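Local coordinates for lipoxygenase (Cyanothece sp., PDB 5EK8), which probably catalyses, as a non-heme iron enzyme of the lipoxygenase family, the insertion of both atoms of molecular oxygen into a fatty-acid substrate, at residues L385-H390 with R560-H565; D436-Q441 with I552-Q557. All coordinates share one frame; numbering follows the deposited sequence.

In the fold
Both contacts are made by helix 549-574, the long helix that also carries the iron ligands His-570 and Asn-574 near its C-terminal end. Contact 2 lies on its earlier turns, where 552-557 meets the 436-441 loop between helices 421-432 and 451-473; contact 1 lies a few residues on, where 560-565 packs beside helix 383-391. Their centres are 12 Å apart, and along the chain contact 2 is nested inside the loop that contact 1 closes. They touch directly, for Trp-440 of contact 2 meets His-561 and His-565 of contact 1 edge-to-face. The helix that carries two iron ligands thus meets a helix in a buried contact and a loop in a partly buried one at successive turns.

Contact 1. Residues L385-H390 with R560-H565; sequences LMLTPH and RHIIFH
Ile-563 carries the largest share of this buried interface and is met at both atoms of its long branch. Ile-563 CD1 lies 3.6 Å from Met-386 CE. Nearer the backbone, Ile-563 CG1 is 3.8 Å from His-390 CD2. With CG1 beside the backbone N (chi1 -66°) and CD1 extended beyond it, this branch reaches across to helix 383-391, while Ile-563 CG2 comes over one face of the His-390 imidazole. Met-386 arrives at about a right angle to Ile-563, its fully extended thioether chain bringing only the terminal methyl into touch.

The second apolar pair is Leu-387 with Ile-562, again crossed at about a right angle. Leu-387 CD2 faces two methyls of Ile-562 at once, 3.9 Å from CG2 and equally far from CD1; Leu-387 CD1 adds a contact to that same CD1. His-390 contributes carbon to the interface, whereas its ND1 is hydrogen-bonded to Thr-664 O, close to the chain's C-terminus.

No hydrogen bond joins the two segments. Their axes approach to 9.8 Å and run in the same general direction, 28° apart. Leu-463 of helix 451-473 also touches Ile-563, and Tyr-370 of helix 337-377 touches Ile-562. The side chain of His-390 is about 14 Å from the bound iron(II) ion. The contact joins two helices inside the mainly helical catalytic domain typical of lipoxygenases.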
loop_
_atom_site.group_PDB
_atom_site.type_symbol
_atom_site.label_atom_id
_atom_site.label_comp_id
_atom_site.label_asym_id
_atom_site.label_seq_id
_atom_site.Cartn_x
_atom_site.Cartn_y
_atom_site.Cartn_z
ATOM N N LEU A 385 16.661 8.743 -4.346
ATOM C CA LEU A 385 16.441 9.722 -3.286
ATOM C C LEU A 385 15.038 10.307 -3.335
ATOM O O LEU A 385 14.516 10.791 -2.330
ATOM C CB LEU A 385 17.476 10.847 -3.385
ATOM C CG LEU A 385 18.718 10.760 -2.494
ATOM C CD1 LEU A 385 19.309 9.363 -2.492
ATOM C CD2 LEU A 385 19.756 11.771 -2.943
ATOM N N MET A 386 14.429 10.253 -4.511
ATOM C CA MET A 386 13.109 10.818 -4.709
ATOM C C MET A 386 12.002 9.797 -4.462
ATOM O O MET A 386 10.929 10.149 -3.967
ATOM C CB MET A 386 13.003 11.385 -6.118
ATOM C CG MET A 386 11.596 11.686 -6.574
ATOM S SD MET A 386 11.608 12.419 -8.212
ATOM C CE MET A 386 9.858 12.622 -8.473
ATOM N N LEU A 387 12.276 8.530 -4.771
ATOM C CA LEU A 387 11.234 7.501 -4.731
ATOM C C LEU A 387 11.212 6.653 -3.455
ATOM O O LEU A 387 10.137 6.350 -2.936
ATOM C CB LEU A 387 11.363 6.579 -5.943
ATOM C CG LEU A 387 10.803 7.130 -7.254
ATOM C CD1 LEU A 387 10.952 6.110 -8.372
ATOM C CD2 LEU A 387 9.348 7.527 -7.073
ATOM N N THR A 388 12.386 6.274 -2.954
ATOM C CA THR A 388 12.475 5.391 -1.787
ATOM C C THR A 388 11.656 5.802 -0.542
ATOM O O THR A 388 11.016 4.941 0.066
ATOM C CB THR A 388 13.944 5.201 -1.348
ATOM O OG1 THR A 388 14.656 6.433 -1.495
ATOM C CG2 THR A 388 14.618 4.143 -2.199
ATOM N N PRO A 389 11.661 7.100 -0.151
ATOM C CA PRO A 389 10.908 7.426 1.072
ATOM C C PRO A 389 9.400 7.192 0.963
ATOM O O PRO A 389 8.730 7.042 1.982
ATOM C CB PRO A 389 11.198 8.917 1.277
ATOM C CG PRO A 389 11.575 9.420 -0.060
ATOM C CD PRO A 389 12.323 8.296 -0.703
ATOM N N HIS A 390 8.878 7.158 -0.257
ATOM C CA HIS A 390 7.454 6.933 -0.463
ATOM C C HIS A 390 7.137 5.453 -0.665
ATOM O O HIS A 390 6.005 5.019 -0.462
ATOM C CB HIS A 390 6.961 7.742 -1.662
ATOM C CG HIS A 390 7.324 9.190 -1.597
ATOM N ND1 HIS A 390 6.789 10.053 -0.662
ATOM C CD2 HIS A 390 8.176 9.933 -2.344
ATOM C CE1 HIS A 390 7.292 11.259 -0.839
ATOM N NE2 HIS A 390 8.136 11.215 -1.855
ATOM N N ARG A 560 5.446 10.851 -10.675
ATOM C CA ARG A 560 4.207 11.513 -10.263
ATOM C C ARG A 560 3.163 10.506 -9.784
ATOM O O ARG A 560 2.533 10.690 -8.742
ATOM C CB ARG A 560 3.619 12.335 -11.411
ATOM C CG ARG A 560 4.230 13.708 -11.597
ATOM C CD ARG A 560 3.412 14.525 -12.589
ATOM N NE ARG A 560 3.416 13.957 -13.937
ATOM C CZ ARG A 560 4.272 14.305 -14.896
ATOM N NH1 ARG A 560 5.203 15.218 -14.662
ATOM N NH2 ARG A 560 4.196 13.739 -16.093
ATOM N N HIS A 561 2.984 9.447 -10.565
ATOM C CA HIS A 561 2.024 8.393 -10.251
ATOM C C HIS A 561 2.310 7.749 -8.888
ATOM O O HIS A 561 1.451 7.725 -7.988
ATOM C CB HIS A 561 2.053 7.338 -11.360
ATOM C CG HIS A 561 0.925 6.358 -11.301
ATOM N ND1 HIS A 561 -0.372 6.693 -11.628
ATOM C CD2 HIS A 561 0.897 5.049 -10.959
ATOM C CE1 HIS A 561 -1.149 5.634 -11.486
ATOM N NE2 HIS A 561 -0.401 4.620 -11.083
ATOM N N ILE A 562 3.534 7.240 -8.754
ATOM C CA ILE A 562 4.001 6.608 -7.527
ATOM C C ILE A 562 3.798 7.509 -6.316
ATOM O O ILE A 562 3.145 7.120 -5.342
ATOM C CB ILE A 562 5.493 6.230 -7.625
ATOM C CG1 ILE A 562 5.701 5.155 -8.694
ATOM C CG2 ILE A 562 6.020 5.757 -6.272
ATOM C CD1 ILE A 562 7.163 4.915 -9.041
ATOM N N ILE A 563 4.346 8.719 -6.392
ATOM C CA ILE A 563 4.257 9.657 -5.281
ATOM C C ILE A 563 2.805 9.959 -4.944
ATOM O O ILE A 563 2.433 9.999 -3.772
ATOM C CB ILE A 563 4.997 10.974 -5.583
ATOM C CG1 ILE A 563 6.500 10.721 -5.699
ATOM C CG2 ILE A 563 4.735 11.993 -4.487
ATOM C CD1 ILE A 563 7.297 11.947 -6.071
ATOM N N PHE A 564 1.980 10.142 -5.970
ATOM C CA PHE A 564 0.575 10.463 -5.745
ATOM C C PHE A 564 -0.128 9.374 -4.965
ATOM O O PHE A 564 -0.843 9.657 -4.003
ATOM C CB PHE A 564 -0.169 10.693 -7.058
ATOM C CG PHE A 564 -1.614 11.076 -6.871
ATOM C CD1 PHE A 564 -2.616 10.112 -6.868
ATOM C CD2 PHE A 564 -1.969 12.402 -6.683
ATOM C CE1 PHE A 564 -3.943 10.468 -6.693
ATOM C CE2 PHE A 564 -3.296 12.766 -6.511
ATOM C CZ PHE A 564 -4.284 11.796 -6.512
ATOM N N HIS A 565 0.068 8.126 -5.372
ATOM C CA HIS A 565 -0.676 7.057 -4.724
ATOM C C HIS A 565 -0.092 6.620 -3.384
ATOM O O HIS A 565 -0.817 6.114 -2.531
ATOM C CB HIS A 565 -0.803 5.870 -5.670
ATOM C CG HIS A 565 -1.745 6.131 -6.801
ATOM N ND1 HIS A 565 -1.354 6.763 -7.964
ATOM C CD2 HIS A 565 -3.073 5.902 -6.927
ATOM C CE1 HIS A 565 -2.395 6.885 -8.766
ATOM N NE2 HIS A 565 -3.450 6.371 -8.162
#

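Contact 2. Residues D436-Q441 with I552-Q557; sequences DWKDWQ and IDNLKQ
Gln-557 reaches from helix 549-574 into the type II beta turn Trp-437 to Trp-440, where its NE2 donates to two carbonyls. The bond from Gln-557 NE2 to Trp-437 O is 2.8 Å long and nearly straight (168°), with the acceptor in the Gln-557 amide plane. Trp-440 O, 2.9 Å from Gln-557 NE2, accepts on a lone pair in its carbonyl plane but lies tilted from the Gln-557 amide plane, and that bond is more bent. Gln-557 CG stands anti to the backbone N, and the side chain then bends at chi2, which carries the amide to the turn.

Beside this grip, the Trp-437 indole presents its benzo edge to the helix. Gln-557 CG lies near the ring plane, 3.8 Å from Trp-437 CE3, and the ring and amide planes differ by 32°. The Asn-554 amide is turned much more steeply, at 71° to the indole, with Asn-554 CG 3.5 Å from Trp-437 CH2. Trp-437 NE1 instead donates to Arg-539 O, and Asn-554 ND2 to Ile-541 O.

A leucine in place of Gln-557 has no amide to donate, and would probably leave the turn carbonyls without their helix-side partner and Arg-560 NH2 without this acceptor. One primary amide spends both N-H groups on backbone acceptors, while Gln-557 OE1 accepts from Arg-560 NH2, so the whole polar end of this buried side chain is satisfied.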
loop_
_atom_site.group_PDB
_atom_site.type_symbol
_atom_site.label_atom_id
_atom_site.label_comp_id
_atom_site.label_asym_id
_atom_site.label_seq_id
_atom_site.Cartn_x
_atom_site.Cartn_y
_atom_site.Cartn_z
ATOM N N ASP A 436 -1.796 1.083 -14.849
ATOM C CA ASP A 436 -0.511 1.524 -15.386
ATOM C C ASP A 436 -0.270 3.002 -15.055
ATOM O O ASP A 436 -1.197 3.721 -14.685
ATOM C CB ASP A 436 -0.453 1.285 -16.901
ATOM C CG ASP A 436 0.879 1.686 -17.509
ATOM O OD1 ASP A 436 1.910 1.098 -17.121
ATOM O OD2 ASP A 436 0.894 2.596 -18.366
ATOM N N TRP A 437 0.975 3.448 -15.193
ATOM C CA TRP A 437 1.359 4.813 -14.850
ATOM C C TRP A 437 1.151 5.824 -15.979
ATOM O O TRP A 437 1.018 7.019 -15.721
ATOM C CB TRP A 437 2.827 4.845 -14.422
ATOM C CG TRP A 437 3.742 4.202 -15.421
ATOM C CD1 TRP A 437 4.159 2.904 -15.430
ATOM C CD2 TRP A 437 4.350 4.825 -16.563
ATOM N NE1 TRP A 437 4.991 2.682 -16.499
ATOM C CE2 TRP A 437 5.122 3.845 -17.211
ATOM C CE3 TRP A 437 4.317 6.116 -17.095
ATOM C CZ2 TRP A 437 5.854 4.113 -18.371
ATOM C CZ3 TRP A 437 5.039 6.379 -18.249
ATOM C CH2 TRP A 437 5.799 5.383 -18.871
ATOM N N LYS A 438 1.120 5.349 -17.221
ATOM C CA LYS A 438 1.168 6.246 -18.377
ATOM C C LYS A 438 -0.122 7.025 -18.606
ATOM O O LYS A 438 -1.221 6.473 -18.520
ATOM C CB LYS A 438 1.526 5.467 -19.646
ATOM C CG LYS A 438 2.115 6.353 -20.733
ATOM C CD LYS A 438 2.595 5.558 -21.931
ATOM C CE LYS A 438 3.397 6.434 -22.879
ATOM N NZ LYS A 438 3.826 5.680 -24.088
ATOM N N ASP A 439 0.040 8.317 -18.896
ATOM C CA ASP A 439 -1.063 9.237 -19.182
ATOM C C ASP A 439 -2.105 9.307 -18.062
ATOM O O ASP A 439 -3.214 9.807 -18.261
ATOM C CB ASP A 439 -1.745 8.857 -20.501
ATOM C CG ASP A 439 -1.006 9.389 -21.724
ATOM O OD1 ASP A 439 0.181 9.764 -21.597
ATOM O OD2 ASP A 439 -1.617 9.430 -22.816
ATOM N N TRP A 440 -1.742 8.813 -16.883
ATOM C CA TRP A 440 -2.641 8.828 -15.739
ATOM C C TRP A 440 -2.693 10.224 -15.120
ATOM O O TRP A 440 -1.659 10.849 -14.884
ATOM C CB TRP A 440 -2.199 7.793 -14.698
ATOM C CG TRP A 440 -3.209 7.541 -13.616
ATOM C CD1 TRP A 440 -4.091 6.503 -13.547
ATOM C CD2 TRP A 440 -3.435 8.338 -12.448
ATOM N NE1 TRP A 440 -4.851 6.603 -12.407
ATOM C CE2 TRP A 440 -4.472 7.723 -11.716
ATOM C CE3 TRP A 440 -2.862 9.513 -11.949
ATOM C CZ2 TRP A 440 -4.950 8.245 -10.515
ATOM C CZ3 TRP A 440 -3.339 10.029 -10.760
ATOM C CH2 TRP A 440 -4.369 9.393 -10.054
ATOM N N GLN A 441 -3.905 10.707 -14.867
ATOM C CA GLN A 441 -4.107 12.000 -14.219
ATOM C C GLN A 441 -5.391 11.974 -13.387
ATOM O O GLN A 441 -6.344 11.275 -13.738
ATOM C CB GLN A 441 -4.153 13.124 -15.255
ATOM C CG GLN A 441 -5.237 12.957 -16.298
ATOM C CD GLN A 441 -5.229 14.062 -17.329
ATOM O OE1 GLN A 441 -4.456 15.016 -17.228
ATOM N NE2 GLN A 441 -6.092 13.940 -18.334
ATOM N N ILE A 552 12.534 10.583 -20.475
ATOM C CA ILE A 552 12.541 11.435 -19.295
ATOM C C ILE A 552 11.113 11.782 -18.885
ATOM O O ILE A 552 10.767 11.689 -17.710
ATOM C CB ILE A 552 13.346 12.730 -19.533
ATOM C CG1 ILE A 552 14.843 12.426 -19.656
ATOM C CG2 ILE A 552 13.123 13.716 -18.402
ATOM C CD1 ILE A 552 15.515 12.091 -18.337
ATOM N N ASP A 553 10.281 12.164 -19.853
ATOM C CA ASP A 553 8.883 12.477 -19.561
ATOM C C ASP A 553 8.146 11.265 -18.999
ATOM O O ASP A 553 7.343 11.390 -18.070
ATOM C CB ASP A 553 8.174 12.992 -20.812
ATOM C CG ASP A 553 8.635 14.379 -21.209
ATOM O OD1 ASP A 553 9.153 15.106 -20.332
ATOM O OD2 ASP A 553 8.478 14.740 -22.396
ATOM N N ASN A 554 8.425 10.099 -19.570
ATOM C CA ASN A 554 7.906 8.838 -19.057
ATOM C C ASN A 554 8.242 8.650 -17.585
ATOM O O ASN A 554 7.366 8.356 -16.766
ATOM C CB ASN A 554 8.462 7.661 -19.861
ATOM C CG ASN A 554 7.665 7.377 -21.115
ATOM O OD1 ASN A 554 6.647 8.017 -21.382
ATOM N ND2 ASN A 554 8.130 6.413 -21.902
ATOM N N LEU A 555 9.520 8.826 -17.259
ATOM C CA LEU A 555 9.990 8.672 -15.891
ATOM C C LEU A 555 9.327 9.678 -14.953
ATOM O O LEU A 555 8.897 9.316 -13.862
ATOM C CB LEU A 555 11.510 8.815 -15.829
ATOM C CG LEU A 555 12.127 8.443 -14.480
ATOM C CD1 LEU A 555 11.716 7.025 -14.090
ATOM C CD2 LEU A 555 13.642 8.578 -14.528
ATOM N N LYS A 556 9.242 10.932 -15.385
ATOM C CA LYS A 556 8.580 11.976 -14.607
ATOM C C LYS A 556 7.134 11.598 -14.301
ATOM O O LYS A 556 6.657 11.789 -13.178
ATOM C CB LYS A 556 8.630 13.313 -15.352
ATOM C CG LYS A 556 10.026 13.885 -15.509
ATOM C CD LYS A 556 10.125 14.755 -16.748
ATOM C CE LYS A 556 9.687 16.177 -16.473
ATOM N NZ LYS A 556 10.750 16.957 -15.796
ATOM N N GLN A 557 6.442 11.052 -15.296
ATOM C CA GLN A 557 5.048 10.659 -15.109
ATOM C C GLN A 557 4.920 9.491 -14.135
ATOM O O GLN A 557 4.041 9.486 -13.272
ATOM C CB GLN A 557 4.399 10.301 -16.452
ATOM C CG GLN A 557 3.035 9.616 -16.336
ATOM C CD GLN A 557 2.009 10.433 -15.551
ATOM O OE1 GLN A 557 2.130 11.651 -15.416
ATOM N NE2 GLN A 557 0.990 9.756 -15.031
#